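Local coordinates for protein C-glycoside 3-oxidase (Microbacterium trichothecenolyticum, PDB 7DVE) that uses FAD and molecular oxygen to oxidise the C3 hydroxyl of the sugar in C-glycosides such as isoorientin and mangiferin, at residues I141-E146 against V449-A454. Residues are numbered along the deposited sequence; the frame is centred on the assembly and turned at random.
Sequences IGFLDE and VRMGLA
Phe143, on the short helix 142-145, reaches across to Met451 and Leu453, and its ring carries most of the contact. Its CG lies between the backbone N and the carbonyl carbon (chi1 52°), which swings the ring out to the loop 449-454. On the buried side Met451 meets the rim of that ring: Met451 SD sits 3.8 Å from Phe143 CE1, and the sulfur lies 77° off the ring normal, an edge-on Met-aromatic contact. Met451 CG comes up in the ring plane, 4.0 Å from Phe143 CZ. Met451 SD also touches Leu144 CD1, 4.0 Å away, and Leu496 of helix 490-510 packs on both Leu144 and Met451 on this inner side. The ring face opposite Leu453 takes CG2 of buried Ile141, set toward the rim. Toward solvent the fit is thinner. Exposed Leu453 holds its CG 4.3 Å from the centroid of the Phe143 ring, 25° off its normal, a CH-pi contact. The pairing joins the helix to the loop between strands 427-436 and 473-475, with the side chain of Met451 about 13 Å from the bound FAD. Lacking any polar bond between the segments, it depends on shape fit and burial, probably firmest at the Met451 edge.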
# COMPACT_ATOMS: atom_id res chain seq x y z
N ILE A 141 6.99 13.95 -6.66
CA ILE A 141 6.01 14.95 -7.09
C ILE A 141 6.68 16.32 -7.03
O ILE A 141 7.02 16.83 -5.95
CB ILE A 141 4.73 14.88 -6.25
CG1 ILE A 141 4.06 13.51 -6.45
CG2 ILE A 141 3.78 15.95 -6.69
CD1 ILE A 141 3.19 13.03 -5.31
N GLY A 142 6.88 16.92 -8.20
CA GLY A 142 7.75 18.08 -8.29
C GLY A 142 7.18 19.32 -7.62
O GLY A 142 7.91 20.08 -6.98
N PHE A 143 5.88 19.57 -7.79
CA PHE A 143 5.33 20.77 -7.17
C PHE A 143 5.32 20.67 -5.65
O PHE A 143 5.27 21.70 -4.98
CB PHE A 143 3.93 21.10 -7.69
CG PHE A 143 2.94 19.96 -7.65
CD1 PHE A 143 2.23 19.69 -6.49
CD2 PHE A 143 2.68 19.21 -8.79
CE1 PHE A 143 1.29 18.66 -6.45
CE2 PHE A 143 1.74 18.18 -8.76
CZ PHE A 143 1.04 17.90 -7.60
N LEU A 144 5.39 19.46 -5.11
CA LEU A 144 5.60 19.30 -3.68
C LEU A 144 7.07 19.35 -3.30
O LEU A 144 7.39 19.83 -2.22
CB LEU A 144 4.98 17.98 -3.19
CG LEU A 144 3.45 17.96 -3.26
CD1 LEU A 144 2.92 16.70 -2.62
CD2 LEU A 144 2.85 19.22 -2.59
N ASP A 145 7.96 18.87 -4.19
CA ASP A 145 9.39 18.85 -3.90
C ASP A 145 10.01 20.24 -3.93
O ASP A 145 10.97 20.51 -3.20
CB ASP A 145 10.11 17.95 -4.91
CG ASP A 145 11.35 17.28 -4.31
OD1 ASP A 145 11.51 17.32 -3.08
OD2 ASP A 145 12.17 16.71 -5.06
N GLU A 146 9.49 21.14 -4.77
CA GLU A 146 10.10 22.45 -4.93
C GLU A 146 9.98 23.30 -3.67
O GLU A 146 10.88 24.09 -3.37
CB GLU A 146 9.50 23.19 -6.13
CG GLU A 146 7.99 23.45 -6.03
CD GLU A 146 7.37 24.02 -7.31
OE1 GLU A 146 8.13 24.39 -8.23
OE2 GLU A 146 6.12 24.08 -7.39
N VAL A 449 -6.86 8.38 -8.84
CA VAL A 449 -7.45 9.59 -8.29
C VAL A 449 -6.35 10.60 -8.04
O VAL A 449 -6.23 11.15 -6.94
CB VAL A 449 -8.25 9.29 -7.01
CG1 VAL A 449 -9.55 8.57 -7.36
CG2 VAL A 449 -7.43 8.46 -6.04
N ARG A 450 -5.54 10.86 -9.06
CA ARG A 450 -4.26 11.53 -8.89
C ARG A 450 -4.43 13.01 -8.55
O ARG A 450 -5.37 13.69 -9.00
CB ARG A 450 -3.42 11.38 -10.16
CG ARG A 450 -4.20 11.64 -11.38
CD ARG A 450 -3.43 12.28 -12.53
NE ARG A 450 -2.48 11.44 -13.25
CZ ARG A 450 -2.11 11.67 -14.50
NH1 ARG A 450 -2.64 12.65 -15.21
NH2 ARG A 450 -1.16 10.91 -15.04
N MET A 451 -3.49 13.52 -7.76
CA MET A 451 -3.47 14.93 -7.41
C MET A 451 -2.79 15.72 -8.52
O MET A 451 -1.90 15.22 -9.21
CB MET A 451 -2.76 15.14 -6.07
CG MET A 451 -1.24 15.02 -6.13
SD MET A 451 -0.43 15.73 -4.67
CE MET A 451 -1.67 15.47 -3.40
N GLY A 452 -3.24 16.96 -8.71
CA GLY A 452 -2.62 17.85 -9.67
C GLY A 452 -2.66 19.27 -9.17
O GLY A 452 -3.30 19.58 -8.15
N LEU A 453 -1.96 20.15 -9.88
CA LEU A 453 -1.87 21.53 -9.41
C LEU A 453 -3.15 22.31 -9.71
O LEU A 453 -3.46 23.27 -9.00
CB LEU A 453 -0.66 22.22 -10.04
CG LEU A 453 0.47 22.63 -9.11
CD1 LEU A 453 1.47 23.48 -9.88
CD2 LEU A 453 -0.09 23.37 -7.91
N ALA A 454 -3.88 21.92 -10.76
CA ALA A 454 -5.03 22.69 -11.24
C ALA A 454 -6.14 21.74 -11.67
O ALA A 454 -5.90 20.59 -12.02
CB ALA A 454 -4.64 23.59 -12.41